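Local coordinates for protein glutathione S-transferase (PDB 6NV6) that binds glutathione and, as a theta class glutathione transferase, probably catalyses its conjugation to electrophilic substrates, possibly including dehalogenation, at residues S103-V108 / E138-A143; R96-T101 / D162-S167; I4-R9 / P56-G61; A18-E23 / R195-R200; D111-V116 / F173-E178. One frame throughout, in Å; residues are numbered along the deposited sequence.

Contact 3 lies in the thioredoxin-like N-terminal domain. Contacts 1, 2 and 5 lie in the helical C-terminal domain, and contact 4 ties the two together. Helix 88-118 runs through contacts 2, 1 and 5 in that order. Their centres are about 10 Å (contacts 1 and 2) and 14 Å (contacts 1 and 5) apart. Contacts 2 and 5 also share helix 163-174. Contact 3 closes along the chain before contacts 1, 2 and 5 open. Contact 4 joins residues near both chain ends, so its loop encloses those three. It touches contact 2 through Trp20 and Tyr198 and contact 3 through Ile6. Packing is therefore continuous from sheet to helical bundle.

Contact 1. Residues S103-V108 / E138-A143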
# COMPACT_ATOMS: atom_id res chain seq x y z
N SER A 103 -6.87 9.47 -0.35
CA SER A 103 -7.77 10.53 -0.80
C SER A 103 -7.92 10.56 -2.32
O SER A 103 -8.96 10.98 -2.83
CB SER A 103 -7.28 11.88 -0.29
OG SER A 103 -6.31 12.45 -1.15
N THR A 104 -6.89 10.13 -3.07
CA THR A 104 -6.87 10.43 -4.49
C THR A 104 -6.67 9.20 -5.37
O THR A 104 -7.25 9.11 -6.45
CB THR A 104 -5.76 11.46 -4.78
OG1 THR A 104 -6.02 12.65 -4.03
CG2 THR A 104 -5.71 11.81 -6.26
N PHE A 105 -5.87 8.23 -4.93
CA PHE A 105 -5.53 7.14 -5.82
C PHE A 105 -6.40 5.90 -5.63
O PHE A 105 -6.80 5.27 -6.61
CB PHE A 105 -4.06 6.75 -5.65
CG PHE A 105 -3.65 5.57 -6.48
CD1 PHE A 105 -3.50 5.71 -7.84
CD2 PHE A 105 -3.45 4.32 -5.90
CE1 PHE A 105 -3.13 4.62 -8.62
CE2 PHE A 105 -3.08 3.22 -6.67
CZ PHE A 105 -2.92 3.37 -8.03
N ALA A 106 -6.72 5.55 -4.38
CA ALA A 106 -7.29 4.24 -4.10
C ALA A 106 -8.64 4.04 -4.77
O ALA A 106 -8.93 2.96 -5.30
CB ALA A 106 -7.39 4.04 -2.59
N GLY A 107 -9.48 5.08 -4.79
CA GLY A 107 -10.83 4.93 -5.32
C GLY A 107 -10.83 4.57 -6.79
O GLY A 107 -11.44 3.57 -7.20
N VAL A 108 -10.14 5.36 -7.62
CA VAL A 108 -10.10 5.07 -9.05
C VAL A 108 -9.37 3.76 -9.30
O VAL A 108 -9.77 2.98 -10.17
CB VAL A 108 -9.48 6.25 -9.84
CG1 VAL A 108 -8.02 6.43 -9.51
CG2 VAL A 108 -9.67 6.05 -11.34
N GLU A 138 -2.23 8.79 -14.84
CA GLU A 138 -1.77 10.17 -14.72
C GLU A 138 -1.69 10.60 -13.26
O GLU A 138 -0.89 11.48 -12.93
CB GLU A 138 -2.67 11.13 -15.51
CG GLU A 138 -2.47 11.06 -17.05
CD GLU A 138 -1.01 10.79 -17.51
OE1 GLU A 138 -0.16 11.69 -17.35
OE2 GLU A 138 -0.73 9.69 -18.05
N LEU A 139 -2.48 9.99 -12.39
CA LEU A 139 -2.26 10.17 -10.96
C LEU A 139 -0.90 9.63 -10.56
O LEU A 139 -0.11 10.31 -9.90
CB LEU A 139 -3.37 9.50 -10.16
CG LEU A 139 -4.73 10.22 -10.18
CD1 LEU A 139 -5.82 9.41 -9.49
CD2 LEU A 139 -4.59 11.61 -9.58
N LEU A 140 -0.61 8.38 -10.96
CA LEU A 140 0.69 7.80 -10.63
C LEU A 140 1.85 8.63 -11.17
O LEU A 140 2.93 8.66 -10.57
CB LEU A 140 0.76 6.37 -11.17
CG LEU A 140 -0.03 5.42 -10.27
CD1 LEU A 140 0.06 3.99 -10.78
CD2 LEU A 140 0.48 5.55 -8.82
N ALA A 141 1.64 9.32 -12.30
CA ALA A 141 2.67 10.21 -12.84
C ALA A 141 3.11 11.25 -11.81
O ALA A 141 4.27 11.67 -11.82
CB ALA A 141 2.15 10.89 -14.10
N ARG A 142 2.21 11.64 -10.91
CA ARG A 142 2.59 12.58 -9.85
C ARG A 142 3.56 11.92 -8.87
O ARG A 142 4.57 12.53 -8.49
CB ARG A 142 1.35 13.09 -9.13
CG ARG A 142 0.52 14.10 -9.93
CD ARG A 142 -0.87 14.25 -9.33
NE ARG A 142 -1.86 14.76 -10.28
CZ ARG A 142 -3.16 14.91 -10.00
NH1 ARG A 142 -3.64 14.59 -8.81
NH2 ARG A 142 -3.99 15.38 -10.93
N ALA A 143 3.27 10.69 -8.45
CA ALA A 143 4.21 9.98 -7.60
C ALA A 143 5.52 9.71 -8.33
O ALA A 143 6.61 9.82 -7.74
CB ALA A 143 3.57 8.69 -7.11
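Leu139 packs against Thr104, Phe105 and Val108 in an apolar helix-helix contact of the all-helical C-terminal domain of the glutathione transferase fold. It joins helix 88-118 to helix 126-146. The two short segments run roughly antiparallel, at 143°, with their axes 10.4 Å apart at closest approach. Side chains bridge that wide spacing. Leu139 points across and splits its two methyls. Its CD2 meets the methyl CG2 of Thr104 at 3.5 Å. Its CD1 lies 3.7 Å from CG1 of Val108 and also touches the carbonyl O of Thr104. Thr104 turns CG2 to the partner because that methyl stands opposite the backbone N, while OG1 sits beside the N. OG1 pairs with the hydroxyl of Ser103 within the same helix. The CG of Phe105 is trans to the backbone N (chi1 177°), and the ring reaches over to Leu140. There Phe105 CE1 is 3.6 Å from Leu140 CG. The methyl CD2 of Leu140 makes an off-centre CH-pi contact, 4.2 Å from the ring centroid. CB of Leu139 lies at the edge of the same ring. Within the same helix, CD2 of Leu139 lies over one face of the Arg142 guanidinium, toward its rim. Around this layer, Trp100 of helix 88-118 backs both Phe105 and Leu139, and Ile169 and Trp172 of helix 163-174 cover Leu140.

Contact 2. Residues R96-T101 / D162-S167; sequences RWMDWT and DIPLGS
Pro164, Leu165 and Thr101 have the most surface buried here, where helix 88-118 meets the first turn of helix 163-174 in the core of the helical C-terminal domain of the glutathione transferase fold. The short axes lie 8.4 Å apart and run at 44° to each other. Pro164 faces the partner helix with its ring. Its CG is 3.7 Å from the methyl CE of Met98 and nearly as close to Met98 CG. The Met98 chain bends at its last torsion (chi3 79°), which brings CE back to the proline. The other end of Pro164, at CB, lies against CB and CG2 of Thr101. Thr101 reaches Leu165 as well, with OG1 3.3 Å from Leu165 CB. That hydroxyl is also near Leu165 N, but the angle is too poor for a bond. Its hydrogen bond goes to Trp97 O instead, at 2.7 Å and one turn back in its own helix. Trp97 O accepts Thr101 N too, from the opposite face of its carbonyl plane. Leu165 ends in two methyls beside CZ3 of Trp100, with CD1 at the edge of the indole at 4.1 Å. Val72 of helix 68-79 packs on Met98, and Leu153 on Leu165. The chemistry is almost wholly apolar. The one hydroxyl among the touching side chains is satisfied within its own helix, so it can sit buried against carbon without needing a partner across the interface.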
# COMPACT_ATOMS: atom_id res chain seq x y z
N ARG A 96 2.21 12.91 3.49
CA ARG A 96 1.34 13.39 2.43
C ARG A 96 1.01 12.30 1.42
O ARG A 96 -0.06 12.35 0.79
CB ARG A 96 1.99 14.57 1.72
CG ARG A 96 3.16 14.13 0.88
CD ARG A 96 3.68 15.23 0.03
NE ARG A 96 4.45 16.15 0.84
CZ ARG A 96 5.73 16.41 0.62
NH1 ARG A 96 6.37 15.80 -0.37
NH2 ARG A 96 6.36 17.28 1.40
N TRP A 97 1.90 11.33 1.24
CA TRP A 97 1.63 10.27 0.28
C TRP A 97 0.74 9.22 0.91
O TRP A 97 0.01 8.52 0.19
CB TRP A 97 2.93 9.67 -0.24
CG TRP A 97 3.62 10.63 -1.15
CD1 TRP A 97 4.72 11.37 -0.87
CD2 TRP A 97 3.21 10.99 -2.47
NE1 TRP A 97 5.03 12.17 -1.94
CE2 TRP A 97 4.12 11.95 -2.94
CE3 TRP A 97 2.15 10.59 -3.30
CZ2 TRP A 97 4.02 12.52 -4.21
CZ3 TRP A 97 2.05 11.15 -4.56
CH2 TRP A 97 2.99 12.11 -5.00
N MET A 98 0.75 9.12 2.23
CA MET A 98 -0.21 8.27 2.91
C MET A 98 -1.63 8.79 2.71
O MET A 98 -2.53 8.04 2.30
CB MET A 98 0.13 8.17 4.39
CG MET A 98 1.53 7.66 4.67
SD MET A 98 1.85 7.44 6.43
CE MET A 98 1.00 5.87 6.69
N ASP A 99 -1.84 10.08 2.97
CA ASP A 99 -3.16 10.68 2.74
C ASP A 99 -3.54 10.66 1.26
O ASP A 99 -4.69 10.39 0.92
CB ASP A 99 -3.17 12.11 3.26
CG ASP A 99 -3.48 12.19 4.73
OD1 ASP A 99 -4.04 11.22 5.29
OD2 ASP A 99 -3.17 13.25 5.32
N TRP A 100 -2.58 10.97 0.38
CA TRP A 100 -2.87 11.02 -1.05
C TRP A 100 -3.26 9.65 -1.60
O TRP A 100 -4.12 9.54 -2.48
CB TRP A 100 -1.66 11.59 -1.77
CG TRP A 100 -1.77 11.69 -3.27
CD1 TRP A 100 -2.15 12.77 -3.99
CD2 TRP A 100 -1.43 10.67 -4.22
NE1 TRP A 100 -2.10 12.49 -5.34
CE2 TRP A 100 -1.66 11.21 -5.50
CE3 TRP A 100 -0.97 9.35 -4.11
CZ2 TRP A 100 -1.45 10.48 -6.66
CZ3 TRP A 100 -0.76 8.62 -5.28
CH2 TRP A 100 -1.00 9.19 -6.53
N THR A 101 -2.64 8.58 -1.09
CA THR A 101 -3.02 7.24 -1.53
C THR A 101 -4.49 6.98 -1.26
O THR A 101 -5.22 6.47 -2.13
CB THR A 101 -2.14 6.19 -0.84
OG1 THR A 101 -0.78 6.36 -1.25
CG2 THR A 101 -2.60 4.79 -1.21
N ASP A 162 6.07 5.32 2.54
CA ASP A 162 6.05 4.54 1.31
C ASP A 162 5.06 3.38 1.35
O ASP A 162 4.77 2.79 0.30
CB ASP A 162 7.45 3.98 1.03
CG ASP A 162 8.45 5.05 0.67
OD1 ASP A 162 8.99 5.71 1.60
OD2 ASP A 162 8.69 5.21 -0.54
N ILE A 163 4.54 3.04 2.52
CA ILE A 163 3.84 1.78 2.71
C ILE A 163 2.45 1.78 2.08
O ILE A 163 2.12 0.82 1.38
CB ILE A 163 3.81 1.43 4.20
CG1 ILE A 163 5.19 0.98 4.65
CG2 ILE A 163 2.77 0.35 4.50
CD1 ILE A 163 5.30 0.72 6.14
N PRO A 164 1.60 2.81 2.27
CA PRO A 164 0.26 2.73 1.65
C PRO A 164 0.29 2.63 0.13
O PRO A 164 -0.30 1.69 -0.43
CB PRO A 164 -0.42 4.02 2.14
CG PRO A 164 0.28 4.35 3.40
CD PRO A 164 1.70 3.95 3.20
N LEU A 165 0.97 3.56 -0.56
CA LEU A 165 1.06 3.44 -2.02
C LEU A 165 1.87 2.21 -2.44
O LEU A 165 1.56 1.59 -3.47
CB LEU A 165 1.68 4.70 -2.62
CG LEU A 165 1.66 4.75 -4.15
CD1 LEU A 165 0.23 4.70 -4.69
CD2 LEU A 165 2.38 5.98 -4.66
N GLY A 166 2.89 1.83 -1.66
CA GLY A 166 3.67 0.65 -1.98
C GLY A 166 2.84 -0.62 -1.99
O GLY A 166 3.11 -1.54 -2.77
N SER A 167 1.81 -0.69 -1.14
CA SER A 167 0.97 -1.88 -1.12
C SER A 167 0.01 -1.91 -2.30
O SER A 167 -0.39 -2.99 -2.75
CB SER A 167 0.21 -1.97 0.20
OG SER A 167 1.04 -1.67 1.31

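Contact 3. Residues I4-R9 / P56-G61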
# COMPACT_ATOMS: atom_id res chain seq x y z
N ILE A 4 -0.68 -8.97 19.21
CA ILE A 4 -1.12 -8.25 18.02
C ILE A 4 -1.87 -9.21 17.12
O ILE A 4 -1.34 -10.26 16.74
CB ILE A 4 0.07 -7.62 17.27
CG1 ILE A 4 0.60 -6.40 18.02
CG2 ILE A 4 -0.35 -7.23 15.86
CD1 ILE A 4 1.98 -5.96 17.58
N THR A 5 -3.10 -8.85 16.76
CA THR A 5 -3.87 -9.62 15.79
C THR A 5 -4.38 -8.70 14.69
O THR A 5 -4.83 -7.58 14.97
CB THR A 5 -5.03 -10.34 16.48
OG1 THR A 5 -4.52 -11.11 17.57
CG2 THR A 5 -5.76 -11.26 15.52
N ILE A 6 -4.31 -9.17 13.45
CA ILE A 6 -4.75 -8.42 12.28
C ILE A 6 -5.75 -9.29 11.52
O ILE A 6 -5.36 -10.29 10.91
CB ILE A 6 -3.57 -8.01 11.38
CG1 ILE A 6 -2.62 -7.08 12.14
CG2 ILE A 6 -4.06 -7.37 10.11
CD1 ILE A 6 -1.32 -6.75 11.40
N TRP A 7 -7.02 -8.91 11.54
CA TRP A 7 -8.05 -9.62 10.80
C TRP A 7 -8.12 -9.06 9.39
O TRP A 7 -8.03 -7.85 9.19
CB TRP A 7 -9.42 -9.45 11.45
CG TRP A 7 -9.65 -10.28 12.68
CD1 TRP A 7 -10.28 -11.49 12.74
CD2 TRP A 7 -9.29 -9.93 14.01
NE1 TRP A 7 -10.31 -11.93 14.04
CE2 TRP A 7 -9.71 -10.99 14.84
CE3 TRP A 7 -8.64 -8.84 14.57
CZ2 TRP A 7 -9.50 -10.98 16.22
CZ3 TRP A 7 -8.44 -8.82 15.94
CH2 TRP A 7 -8.87 -9.88 16.75
N GLY A 8 -8.30 -9.94 8.42
CA GLY A 8 -8.62 -9.50 7.08
C GLY A 8 -8.00 -10.33 5.97
O GLY A 8 -6.95 -10.95 6.12
N ARG A 9 -8.67 -10.32 4.81
CA ARG A 9 -8.18 -11.02 3.63
C ARG A 9 -6.83 -10.47 3.18
O ARG A 9 -6.63 -9.25 3.09
CB ARG A 9 -9.21 -10.89 2.50
N PRO A 56 -8.77 -3.90 7.23
CA PRO A 56 -8.09 -4.60 8.34
C PRO A 56 -8.62 -4.13 9.69
O PRO A 56 -8.94 -2.96 9.88
CB PRO A 56 -6.62 -4.20 8.16
CG PRO A 56 -6.65 -2.95 7.36
CD PRO A 56 -7.84 -3.07 6.45
N THR A 57 -8.73 -5.07 10.62
CA THR A 57 -8.92 -4.74 12.03
C THR A 57 -7.64 -5.10 12.77
O THR A 57 -7.20 -6.26 12.74
CB THR A 57 -10.11 -5.49 12.64
OG1 THR A 57 -11.27 -5.32 11.82
CG2 THR A 57 -10.38 -4.98 14.04
N LEU A 58 -7.04 -4.11 13.41
CA LEU A 58 -5.89 -4.34 14.29
C LEU A 58 -6.37 -4.41 15.72
O LEU A 58 -7.24 -3.64 16.13
CB LEU A 58 -4.85 -3.23 14.15
CG LEU A 58 -3.46 -3.41 14.79
CD1 LEU A 58 -3.41 -2.89 16.20
CD2 LEU A 58 -3.01 -4.85 14.79
N GLN A 59 -5.81 -5.35 16.48
CA GLN A 59 -5.98 -5.41 17.93
C GLN A 59 -4.61 -5.62 18.55
O GLN A 59 -3.90 -6.57 18.19
CB GLN A 59 -6.93 -6.52 18.36
CG GLN A 59 -7.07 -6.63 19.87
CD GLN A 59 -8.21 -7.54 20.30
OE1 GLN A 59 -9.01 -8.00 19.47
NE2 GLN A 59 -8.29 -7.82 21.60
N ASP A 60 -4.24 -4.74 19.47
CA ASP A 60 -2.98 -4.86 20.20
C ASP A 60 -3.30 -4.48 21.64
O ASP A 60 -3.37 -3.29 21.98
CB ASP A 60 -1.89 -3.96 19.62
CG ASP A 60 -0.61 -4.01 20.43
OD1 ASP A 60 -0.47 -4.91 21.28
OD2 ASP A 60 0.27 -3.14 20.22
N GLY A 61 -3.47 -5.50 22.48
CA GLY A 61 -3.96 -5.25 23.83
C GLY A 61 -5.34 -4.63 23.79
O GLY A 61 -6.27 -5.14 23.15
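Thr5 and Gln59 form a hydrogen-bonded antiparallel pair, and both backbone N-H groups and both carbonyls are used. Thr5 N gives to Gln59 O at 2.8 Å with a nearly straight bond (166°). Gln59 N returns to Thr5 O at 2.9 Å. Trp7 and Thr57 repeat the pattern two residues on. Trp7 N reaches Thr57 O at 2.9 Å, and Thr57 N reaches Trp7 O at 3.2 Å. CA-H...O contacts fill the steps between, as from Ile6 CA to Thr57 O. These strands are the central pair of the four-stranded mixed sheet of the thioredoxin-like N-terminal domain. Strand 4-7 bonds on its other edge to Thr30 and Ile32 of strand 29-32, and Leu58 bonds to Leu65 of strand 63-65. One face carries Ile4, Ile6, Leu58 and Asp60. On it Leu58 CD2 wedges between the isoleucines, 3.5 Å from Ile6 CG1 and 3.7 Å from Ile4 CG2. Ile4 CG1 lies against the carboxylate carbon of Asp60, whose OD2 is hydrogen-bonded to Tyr74 OH. The other face carries Thr5, Trp7, Thr57 and Gln59. Thr57 OG1 has a weak hydrogen bond with Trp66 NE1. Gln59 extends from a CG placed trans to its N (chi1 178°), and its OE1 comes to the Trp7 ring edge, 3.3 Å from CH2. The methyl CG2 of Thr5 lies over one face of that indole, toward its rim.

Contact 4. Residues A18-E23 / R195-R200; sequences ALWCAE and RPAYQR
Glu23 and Arg200 form a salt bridge at a domain interface, joining helix 13-25 of the thioredoxin-like N-terminal domain to helix 196-201, which follows the helical C-terminal bundle. Arg200 NE donates to Glu23 OE1 at 2.6 Å, and NH1 adds a weak bond to the same oxygen. The oxygen is met from above the carboxylate plane, 41° out of it. Glu23 OE2 is held separately by Tyr29 OH. Inward, Glu23 CB rests on Ala197 CB at 3.7 Å. The short axes approach to 8.2 Å here, consistent with the small Ala197 side chain. Deeper still, Trp20 swings its indole across from a CG trans to the backbone N (chi1 179°). Tyr198 turns its edge to the indole face in a T-shaped pair, planes at 74°; its ring and the six-membered ring of Trp20 have centroids 4.7 Å apart. Trp20 NE1 is hydrogen-bonded to Glu24 OE2, and Tyr198 OH to Gly166 O. The contact packs the last helix on the first, with Trp20 and Tyr198 lodged between helices 163-174 and 183-193.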
# COMPACT_ATOMS: atom_id res chain seq x y z
N ALA A 18 -1.01 -3.31 6.40
CA ALA A 18 -0.81 -3.63 7.80
C ALA A 18 0.14 -4.81 7.97
O ALA A 18 1.02 -4.77 8.83
CB ALA A 18 -2.16 -3.92 8.46
N LEU A 19 -0.01 -5.85 7.14
CA LEU A 19 0.87 -7.02 7.23
C LEU A 19 2.30 -6.62 6.95
O LEU A 19 3.23 -7.01 7.68
CB LEU A 19 0.43 -8.10 6.26
CG LEU A 19 -1.00 -8.54 6.55
CD1 LEU A 19 -1.58 -9.42 5.45
CD2 LEU A 19 -1.07 -9.21 7.91
N TRP A 20 2.50 -5.80 5.92
CA TRP A 20 3.85 -5.34 5.59
C TRP A 20 4.45 -4.56 6.75
O TRP A 20 5.62 -4.75 7.11
CB TRP A 20 3.78 -4.50 4.32
CG TRP A 20 5.08 -3.95 3.87
CD1 TRP A 20 6.33 -4.33 4.27
CD2 TRP A 20 5.27 -2.89 2.92
NE1 TRP A 20 7.27 -3.58 3.63
CE2 TRP A 20 6.65 -2.69 2.79
CE3 TRP A 20 4.40 -2.11 2.16
CZ2 TRP A 20 7.19 -1.72 1.92
CZ3 TRP A 20 4.93 -1.15 1.29
CH2 TRP A 20 6.31 -0.97 1.19
N CYS A 21 3.67 -3.66 7.36
CA CYS A 21 4.17 -2.89 8.50
C CYS A 21 4.50 -3.79 9.69
O CYS A 21 5.57 -3.67 10.30
CB CYS A 21 3.15 -1.83 8.89
SG CYS A 21 3.86 -0.60 9.96
N ALA A 22 3.58 -4.68 10.04
CA ALA A 22 3.88 -5.68 11.05
C ALA A 22 5.21 -6.37 10.75
O ALA A 22 6.11 -6.40 11.59
CB ALA A 22 2.75 -6.70 11.12
N GLU A 23 5.35 -6.88 9.52
CA GLU A 23 6.55 -7.60 9.13
C GLU A 23 7.80 -6.72 9.25
O GLU A 23 8.82 -7.16 9.78
CB GLU A 23 6.40 -8.14 7.72
CG GLU A 23 5.41 -9.28 7.61
CD GLU A 23 6.01 -10.62 8.01
OE1 GLU A 23 7.22 -10.82 7.78
OE2 GLU A 23 5.26 -11.47 8.57
N ARG A 195 12.91 -5.98 -0.33
CA ARG A 195 12.67 -6.09 1.11
C ARG A 195 11.91 -7.38 1.42
O ARG A 195 10.88 -7.65 0.81
CB ARG A 195 11.87 -4.90 1.62
CG ARG A 195 12.48 -3.56 1.28
CD ARG A 195 11.64 -2.44 1.85
NE ARG A 195 11.80 -2.38 3.30
CZ ARG A 195 12.76 -1.71 3.91
NH1 ARG A 195 13.64 -1.01 3.19
NH2 ARG A 195 12.84 -1.70 5.23
N PRO A 196 12.40 -8.21 2.36
CA PRO A 196 11.63 -9.41 2.73
C PRO A 196 10.27 -9.09 3.31
O PRO A 196 9.29 -9.77 2.97
CB PRO A 196 12.53 -10.12 3.75
CG PRO A 196 13.90 -9.60 3.48
CD PRO A 196 13.73 -8.18 2.99
N ALA A 197 10.17 -8.06 4.17
CA ALA A 197 8.89 -7.69 4.75
C ALA A 197 7.88 -7.36 3.66
O ALA A 197 6.69 -7.66 3.80
CB ALA A 197 9.05 -6.51 5.71
N TYR A 198 8.34 -6.77 2.56
CA TYR A 198 7.46 -6.50 1.44
C TYR A 198 7.08 -7.78 0.70
O TYR A 198 5.93 -7.93 0.26
CB TYR A 198 8.14 -5.51 0.50
CG TYR A 198 7.28 -5.03 -0.65
CD1 TYR A 198 6.36 -4.00 -0.47
CD2 TYR A 198 7.43 -5.58 -1.92
CE1 TYR A 198 5.59 -3.54 -1.52
CE2 TYR A 198 6.66 -5.14 -2.97
CZ TYR A 198 5.75 -4.11 -2.78
OH TYR A 198 4.98 -3.66 -3.84
N GLN A 199 8.02 -8.71 0.55
CA GLN A 199 7.72 -9.97 -0.11
C GLN A 199 6.69 -10.78 0.67
O GLN A 199 5.77 -11.36 0.09
CB GLN A 199 9.00 -10.79 -0.27
CG GLN A 199 10.02 -10.22 -1.23
CD GLN A 199 11.39 -10.80 -0.99
OE1 GLN A 199 11.53 -11.79 -0.27
NE2 GLN A 199 12.41 -10.19 -1.57
N ARG A 200 6.83 -10.82 2.00
CA ARG A 200 5.90 -11.60 2.81
C ARG A 200 4.61 -10.85 3.09
O ARG A 200 3.54 -11.46 3.20
CB ARG A 200 6.57 -12.01 4.12
CG ARG A 200 7.76 -12.92 3.94
CD ARG A 200 8.34 -13.30 5.29
NE ARG A 200 8.68 -12.11 6.06
CZ ARG A 200 9.92 -11.64 6.21
NH1 ARG A 200 10.13 -10.47 6.80
NH2 ARG A 200 10.94 -12.32 5.69

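Contact 5. Residues D111-V116 / F173-E178; sequences DLFWGV and FEMPIE
Met175 makes a Met-aromatic contact with Phe113, where helix 163-174 ends against helix 88-118 in the helical C-terminal domain. Met175 is the first residue to leave the helical path, and its side chain points at the partner. Its SD lies 3.6 Å from Phe113 CD2 and 4.9 Å from the ring centroid, in an oblique approach. Its CG touches the same ring atom. The chain bends at its last torsion (chi3 -40°), which carries the methyl CE to Leu112 CD2 at 3.8 Å. SD and CG thus lie by the phenyl ring, and the methyl by the leucine. Phe109 and Val117 of helix 88-118 also touch Met175. Pro176 comes next, at the centre of an inverse gamma turn. A weak bond from Ile177 N to Met175 O closes it. The proline meets Val116 with its ring carbon CG, 4.1 Å from Val116 CG1, and with its carbonyl O. After the turn, Ile177 points back toward helix 88-118, and the side chains of Ile177 and Val116 cross at about a right angle. Leu133 of helix 126-146 packs on both Leu112 and Ile177. A single methyl of Val116, CG1, does the touching, and it meets Ile177 CG2 at 4.1 Å.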
# COMPACT_ATOMS: atom_id res chain seq x y z
N ASP A 111 -11.38 0.76 -8.60
CA ASP A 111 -12.33 0.61 -9.70
C ASP A 111 -11.68 -0.07 -10.89
O ASP A 111 -12.22 -1.03 -11.45
CB ASP A 111 -12.89 1.98 -10.08
CG ASP A 111 -14.34 1.92 -10.48
OD1 ASP A 111 -15.15 1.38 -9.68
OD2 ASP A 111 -14.68 2.43 -11.57
N LEU A 112 -10.50 0.43 -11.30
CA LEU A 112 -9.74 -0.23 -12.35
C LEU A 112 -9.52 -1.69 -12.01
O LEU A 112 -9.79 -2.58 -12.82
CB LEU A 112 -8.39 0.47 -12.56
CG LEU A 112 -7.51 -0.25 -13.60
CD1 LEU A 112 -8.11 -0.12 -14.99
CD2 LEU A 112 -6.10 0.28 -13.57
N PHE A 113 -9.06 -1.95 -10.80
CA PHE A 113 -8.72 -3.32 -10.44
C PHE A 113 -9.94 -4.23 -10.42
O PHE A 113 -9.82 -5.42 -10.73
CB PHE A 113 -8.02 -3.35 -9.08
CG PHE A 113 -7.59 -4.71 -8.67
CD1 PHE A 113 -8.45 -5.54 -7.95
CD2 PHE A 113 -6.35 -5.20 -9.04
CE1 PHE A 113 -8.07 -6.83 -7.58
CE2 PHE A 113 -5.94 -6.49 -8.66
CZ PHE A 113 -6.81 -7.30 -7.93
N TRP A 114 -11.12 -3.70 -10.08
CA TRP A 114 -12.29 -4.57 -10.04
C TRP A 114 -12.69 -5.00 -11.45
O TRP A 114 -12.85 -6.19 -11.72
CB TRP A 114 -13.45 -3.88 -9.32
CG TRP A 114 -13.62 -4.38 -7.90
CD1 TRP A 114 -13.04 -3.86 -6.76
CD2 TRP A 114 -14.38 -5.53 -7.46
NE1 TRP A 114 -13.41 -4.60 -5.66
CE2 TRP A 114 -14.23 -5.62 -6.06
CE3 TRP A 114 -15.19 -6.47 -8.13
CZ2 TRP A 114 -14.85 -6.63 -5.31
CZ3 TRP A 114 -15.80 -7.47 -7.37
CH2 TRP A 114 -15.63 -7.54 -5.98
N GLY A 115 -12.83 -4.03 -12.36
CA GLY A 115 -13.18 -4.33 -13.73
C GLY A 115 -12.30 -5.33 -14.47
O GLY A 115 -12.72 -5.90 -15.47
N VAL A 116 -11.08 -5.56 -13.99
CA VAL A 116 -10.07 -6.28 -14.75
C VAL A 116 -9.78 -7.64 -14.14
O VAL A 116 -9.61 -8.63 -14.85
CB VAL A 116 -8.79 -5.44 -14.88
CG1 VAL A 116 -7.68 -6.21 -15.59
CG2 VAL A 116 -9.09 -4.14 -15.59
N PHE A 173 1.51 -3.06 -10.89
CA PHE A 173 2.53 -3.57 -11.79
C PHE A 173 2.30 -5.02 -12.19
O PHE A 173 2.77 -5.44 -13.26
CB PHE A 173 3.91 -3.42 -11.16
CG PHE A 173 4.51 -2.04 -11.34
CD1 PHE A 173 4.82 -1.57 -12.60
CD2 PHE A 173 4.73 -1.22 -10.24
CE1 PHE A 173 5.37 -0.30 -12.77
CE2 PHE A 173 5.28 0.05 -10.40
CZ PHE A 173 5.59 0.50 -11.67
N GLU A 174 1.59 -5.80 -11.38
CA GLU A 174 1.40 -7.21 -11.67
C GLU A 174 0.02 -7.51 -12.23
O GLU A 174 -0.21 -8.64 -12.69
CB GLU A 174 1.68 -8.04 -10.42
CG GLU A 174 3.02 -7.70 -9.75
CD GLU A 174 4.23 -7.87 -10.69
OE1 GLU A 174 4.18 -8.76 -11.56
OE2 GLU A 174 5.24 -7.13 -10.55
N MET A 175 -0.89 -6.54 -12.20
CA MET A 175 -2.15 -6.56 -12.93
C MET A 175 -1.93 -6.80 -14.42
O MET A 175 -0.95 -6.30 -15.00
CB MET A 175 -2.89 -5.23 -12.79
CG MET A 175 -3.98 -5.22 -11.78
SD MET A 175 -5.05 -3.81 -12.08
CE MET A 175 -3.84 -2.57 -12.49
N PRO A 176 -2.84 -7.52 -15.07
CA PRO A 176 -2.75 -7.67 -16.54
C PRO A 176 -3.33 -6.45 -17.26
O PRO A 176 -4.48 -6.43 -17.69
CB PRO A 176 -3.54 -8.95 -16.79
CG PRO A 176 -4.59 -8.94 -15.72
CD PRO A 176 -4.02 -8.21 -14.53
N ILE A 177 -2.52 -5.40 -17.38
CA ILE A 177 -2.91 -4.17 -18.05
C ILE A 177 -1.71 -3.62 -18.82
O ILE A 177 -0.57 -4.04 -18.61
CB ILE A 177 -3.41 -3.10 -17.07
CG1 ILE A 177 -2.33 -2.79 -16.03
CG2 ILE A 177 -4.71 -3.52 -16.37
CD1 ILE A 177 -2.40 -1.40 -15.47
N GLU A 178 -1.97 -2.66 -19.71
CA GLU A 178 -0.92 -1.91 -20.38
C GLU A 178 -0.70 -0.63 -19.60
O GLU A 178 -1.62 0.20 -19.49
CB GLU A 178 -1.27 -1.62 -21.84
CG GLU A 178 -0.05 -1.25 -22.69
CD GLU A 178 -0.32 -1.18 -24.20
OE1 GLU A 178 -1.49 -0.97 -24.60
OE2 GLU A 178 0.64 -1.34 -24.98